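Long-range contacts in aminoglycoside-O-phosphotransferase VIII (Streptomyces rimosus, PDB 4H05), which probably transfers the gamma-phosphate of ATP to the 3'-hydroxyl of aminoglycoside antibiotics, a magnesium-dependent kinase reaction that confers antibiotic resistance: residues 45-50 with 89-94; 188-193 with 211-216. One frame throughout, in Å; residues are numbered along the deposited sequence.

Contact 1 pairs two neighbouring strands of the five-stranded antiparallel sheet, while contact 2 joins two loops close to the centre of the molecule, the second running into strand 215-218; their centres lie about 17 Å apart and their nearest atoms about 5 Å. Contact 2 is buried, whereas contact 1 is only partly so and reaches the surface at Glu-93. Backbone hydrogen bonds and apolar side chains dominate residues 45-50 with 89-94. By contrast, residues 188-193 with 211-216 rely on a guanidinium group, a carboxylate and a bridging water. Lys-48 of contact 1 forms a salt bridge with Asp-210, a predicted magnesium ligand, which directly precedes residues 211-216 of contact 2.

Contact 1 of 2, residues 45-50 with 89-94; sequences LFVKVA and WLVTEA
Phe-46 lays one face of its ring on Ala-94, whose CA sits 3.6 Å from the ring centroid and only 10° off the normal, a CH-pi contact. The methyl is displaced toward one side of the ring, where Ala-94 CB comes to 3.3 Å from Phe-46 CE2. On the same face of the sheet, Thr-92 OG1 approaches Phe-46 CB and is tied back to Glu-93 O by a hydrogen bond 2.9 Å long; a chi1 of 77° puts this hydroxyl between the backbone N and the carbonyl carbon.

On the other face of the sheet the contacts between the two strands are apolar. Val-47 and Val-91 stand side by side, CG2 to CG2 at 4.1 Å, and Val-49 CG2 rests on Trp-89 CB while the indole leads away to helix 6-17 and bonds Glu-80 through NE1. Between the two faces, Phe-46 pairs with Thr-92, and Lys-48 with Leu-90, each through two backbone hydrogen bonds. Phe-46 O and Leu-90 O also share a water, its bond to Leu-90 O 2.9 Å long and that to Phe-46 O weak.

The chain of Lys-48 bends at chi3 (48°), and NZ forms salt bridges with Glu-61 of helix 54-71 and with Asp-210. This strand lysine paired with a helix glutamate is characteristic of the nucleotide-binding N-terminal lobe of the protein kinase-like fold.

Contact 2 of 2, residues 188-193 with 211-216; sequences HGDLCP and VGRVGR
Arg-213 reaches along the loop of residues 188-193 and donates from NH2 to Gly-189 O, 3.0 Å away and nearly straight at 173°. The acceptor lies at the edge of the guanidinium, close to its plane. Asp-190 instead comes over a face of that group, with its CB 3.5 Å from Arg-213 NH2. Carboxylate and guanidinium planes are stacked, 20° apart; Asp-190 OD2 stays 4.0 Å from Arg-213 NH2, well out of the guanidinium plane, where no N-H points at it. The arginine chain, extended from CG to NE, carries the group past Gly-189, whose lack of a side chain allows Arg-213 CB to pack close.

Asp-190 is the predicted proton acceptor, and residues 188-193 begin the His-Gly-Asp catalytic loop of the aminoglycoside phosphotransferases, related to that of protein kinases. Packed against this loop, a type I beta turn from Val-211 to Val-214 follows Asp-210, a predicted magnesium ligand. A water joins the two loops, donating to His-188 O at 2.9 Å and accepting from Arg-213 N.

The side chains of His-188 and Val-211 cross at about a right angle, with Val-211 CG1 3.8 Å from His-188 NE2. With CG anti to the backbone N (chi1 -178°), the histidine ND1 accepts from Asp-190 N at 3.0 Å, while NE2 is hydrogen-bonded to Ile-209 O, bracing the catalytic loop against the chain leading to Asp-210. Farther out, Asp-222 accepts from the backbone N of both His-188 and Gly-189, and Asp-270 forms a salt bridge with Arg-213 NH2.

Contact 1 of 2, residues 45-50 with 89-94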
# COMPACT_ATOMS: atom_id res chain seq x y z
N LEU A 45 13.54 0.46 -13.90
CA LEU A 45 13.35 1.12 -12.61
C LEU A 45 11.92 1.59 -12.48
O LEU A 45 11.22 1.93 -13.45
CB LEU A 45 14.23 2.33 -12.47
CG LEU A 45 15.70 1.98 -12.79
CD1 LEU A 45 16.52 3.23 -12.93
CD2 LEU A 45 16.36 1.11 -11.70
N PHE A 46 11.49 1.65 -11.24
CA PHE A 46 10.31 2.38 -10.88
C PHE A 46 10.69 3.73 -10.26
O PHE A 46 11.57 3.79 -9.37
CB PHE A 46 9.54 1.58 -9.79
CG PHE A 46 8.88 0.31 -10.25
CD1 PHE A 46 8.33 -0.58 -9.29
CD2 PHE A 46 8.79 -0.07 -11.61
CE1 PHE A 46 7.71 -1.77 -9.67
CE2 PHE A 46 8.16 -1.27 -11.97
CZ PHE A 46 7.62 -2.12 -10.99
N VAL A 47 9.99 4.80 -10.65
CA VAL A 47 10.27 6.18 -10.14
C VAL A 47 8.97 6.78 -9.67
O VAL A 47 7.97 6.73 -10.38
CB VAL A 47 10.85 7.09 -11.20
CG1 VAL A 47 10.87 8.52 -10.72
CG2 VAL A 47 12.22 6.57 -11.68
N LYS A 48 8.98 7.25 -8.43
CA LYS A 48 7.83 7.88 -7.81
C LYS A 48 8.28 9.29 -7.46
O LYS A 48 9.36 9.49 -6.91
CB LYS A 48 7.37 7.13 -6.53
CG LYS A 48 6.66 5.82 -6.83
CD LYS A 48 6.24 4.95 -5.64
CE LYS A 48 5.54 5.69 -4.56
NZ LYS A 48 5.20 4.79 -3.42
N VAL A 49 7.45 10.26 -7.80
CA VAL A 49 7.67 11.63 -7.38
C VAL A 49 6.35 12.07 -6.77
O VAL A 49 5.28 11.78 -7.32
CB VAL A 49 8.10 12.52 -8.59
CG1 VAL A 49 8.67 13.86 -8.14
CG2 VAL A 49 9.15 11.80 -9.44
N ALA A 50 6.40 12.72 -5.62
CA ALA A 50 5.15 13.04 -4.94
C ALA A 50 4.92 14.55 -4.70
O ALA A 50 5.85 15.31 -4.28
CB ALA A 50 5.10 12.31 -3.64
N TRP A 89 11.09 12.28 -4.10
CA TRP A 89 11.00 11.16 -5.06
C TRP A 89 11.75 9.99 -4.60
O TRP A 89 12.62 10.08 -3.76
CB TRP A 89 11.64 11.58 -6.40
CG TRP A 89 13.11 11.83 -6.19
CD1 TRP A 89 14.16 10.92 -6.30
CD2 TRP A 89 13.71 13.06 -5.79
NE1 TRP A 89 15.36 11.52 -5.98
CE2 TRP A 89 15.16 12.80 -5.67
CE3 TRP A 89 13.24 14.34 -5.58
CZ2 TRP A 89 16.06 13.78 -5.32
CZ3 TRP A 89 14.14 15.33 -5.16
CH2 TRP A 89 15.51 15.05 -5.05
N LEU A 90 11.50 8.88 -5.26
CA LEU A 90 12.09 7.60 -4.88
C LEU A 90 12.31 6.77 -6.16
O LEU A 90 11.39 6.58 -6.97
CB LEU A 90 11.05 6.90 -4.00
CG LEU A 90 11.27 5.47 -3.61
CD1 LEU A 90 12.30 5.52 -2.53
CD2 LEU A 90 9.97 4.83 -3.10
N VAL A 91 13.50 6.26 -6.33
CA VAL A 91 13.82 5.37 -7.41
C VAL A 91 14.18 3.97 -6.85
O VAL A 91 15.03 3.84 -5.94
CB VAL A 91 15.03 5.94 -8.20
CG1 VAL A 91 15.33 5.03 -9.38
CG2 VAL A 91 14.77 7.42 -8.61
N THR A 92 13.58 2.93 -7.43
CA THR A 92 13.87 1.58 -7.12
C THR A 92 14.03 0.75 -8.35
O THR A 92 13.58 1.12 -9.42
CB THR A 92 12.76 0.90 -6.26
OG1 THR A 92 11.63 0.55 -7.06
CG2 THR A 92 12.31 1.83 -5.11
N GLU A 93 14.71 -0.37 -8.20
CA GLU A 93 14.68 -1.38 -9.24
C GLU A 93 13.26 -1.78 -9.44
O GLU A 93 12.53 -1.81 -8.48
CB GLU A 93 15.53 -2.58 -8.81
CG GLU A 93 16.98 -2.14 -8.72
CD GLU A 93 17.96 -3.27 -8.45
OE1 GLU A 93 17.50 -4.38 -8.14
OE2 GLU A 93 19.18 -3.02 -8.54
N ALA A 94 12.84 -2.03 -10.68
CA ALA A 94 11.48 -2.39 -10.95
C ALA A 94 11.30 -3.78 -10.36
O ALA A 94 12.30 -4.47 -10.20
CB ALA A 94 11.24 -2.41 -12.46
O HOH W 1 9.93 4.08 -6.84

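Contact 2 of 2, residues 188-193 with 211-216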
# COMPACT_ATOMS: atom_id res chain seq x y z
N HIS A 188 1.79 -3.63 6.24
CA HIS A 188 2.03 -2.81 5.09
C HIS A 188 1.24 -1.52 5.16
O HIS A 188 1.75 -0.45 4.95
CB HIS A 188 1.58 -3.60 3.92
CG HIS A 188 1.80 -2.89 2.59
ND1 HIS A 188 0.88 -2.06 2.04
CD2 HIS A 188 2.85 -2.94 1.74
CE1 HIS A 188 1.32 -1.63 0.92
NE2 HIS A 188 2.54 -2.15 0.71
N GLY A 189 -0.06 -1.64 5.37
CA GLY A 189 -0.95 -0.51 5.61
C GLY A 189 -1.72 0.04 4.43
O GLY A 189 -2.59 0.92 4.60
N ASP A 190 -1.32 -0.40 3.24
CA ASP A 190 -2.16 -0.27 2.04
C ASP A 190 -2.06 -1.55 1.19
O ASP A 190 -1.71 -1.52 -0.01
CB ASP A 190 -1.81 0.99 1.27
CG ASP A 190 -2.81 1.30 0.17
OD1 ASP A 190 -2.49 2.13 -0.63
OD2 ASP A 190 -3.87 0.68 0.07
N LEU A 191 -2.45 -2.68 1.81
CA LEU A 191 -2.24 -3.98 1.22
C LEU A 191 -3.39 -4.32 0.30
O LEU A 191 -4.33 -5.01 0.66
CB LEU A 191 -2.09 -5.05 2.26
CG LEU A 191 -1.70 -6.48 1.84
CD1 LEU A 191 -0.30 -6.55 1.34
CD2 LEU A 191 -1.89 -7.52 2.97
N CYS A 192 -3.28 -3.82 -0.90
CA CYS A 192 -4.27 -3.99 -1.89
C CYS A 192 -3.54 -4.75 -2.99
O CYS A 192 -2.32 -4.69 -3.10
CB CYS A 192 -4.80 -2.65 -2.36
SG CYS A 192 -3.56 -1.39 -2.66
N PRO A 193 -4.28 -5.43 -3.84
CA PRO A 193 -3.66 -6.26 -4.87
C PRO A 193 -2.78 -5.43 -5.83
O PRO A 193 -1.85 -5.93 -6.43
CB PRO A 193 -4.87 -6.90 -5.54
CG PRO A 193 -5.96 -6.83 -4.50
CD PRO A 193 -5.74 -5.47 -3.93
N VAL A 211 5.08 0.93 0.20
CA VAL A 211 5.30 0.54 1.59
C VAL A 211 5.38 1.76 2.48
O VAL A 211 5.84 1.72 3.59
CB VAL A 211 6.53 -0.40 1.65
CG1 VAL A 211 6.30 -1.62 0.70
CG2 VAL A 211 7.89 0.24 1.22
N GLY A 212 4.87 2.87 2.00
CA GLY A 212 5.02 4.11 2.72
C GLY A 212 4.38 4.08 4.09
O GLY A 212 4.83 4.86 5.00
N ARG A 213 3.36 3.22 4.28
CA ARG A 213 2.68 3.13 5.60
C ARG A 213 3.08 1.98 6.46
O ARG A 213 2.41 1.67 7.50
CB ARG A 213 1.16 2.99 5.40
CG ARG A 213 0.47 4.11 4.65
CD ARG A 213 -1.01 3.71 4.46
NE ARG A 213 -1.69 4.59 3.52
CZ ARG A 213 -2.89 4.42 2.95
NH1 ARG A 213 -3.33 5.38 2.16
NH2 ARG A 213 -3.65 3.29 3.10
N VAL A 214 4.14 1.27 6.05
CA VAL A 214 4.63 0.18 6.85
C VAL A 214 4.88 0.66 8.27
O VAL A 214 5.39 1.72 8.51
CB VAL A 214 5.90 -0.49 6.24
CG1 VAL A 214 6.63 -1.31 7.25
CG2 VAL A 214 5.49 -1.45 5.15
N GLY A 215 4.58 -0.20 9.23
CA GLY A 215 4.69 0.13 10.62
C GLY A 215 3.83 -0.83 11.40
O GLY A 215 2.95 -1.58 10.85
N ARG A 216 4.05 -0.82 12.70
CA ARG A 216 3.18 -1.59 13.55
C ARG A 216 1.76 -1.02 13.64
O ARG A 216 1.50 0.22 13.71
CB ARG A 216 3.82 -1.87 14.89
CG ARG A 216 4.16 -0.72 15.75
CD ARG A 216 5.43 -1.00 16.60
NE ARG A 216 5.92 0.29 17.09
CZ ARG A 216 5.21 1.04 17.92
NH1 ARG A 216 4.04 0.59 18.38
NH2 ARG A 216 5.66 2.24 18.28
O HOH W 2 2.03 1.31 2.69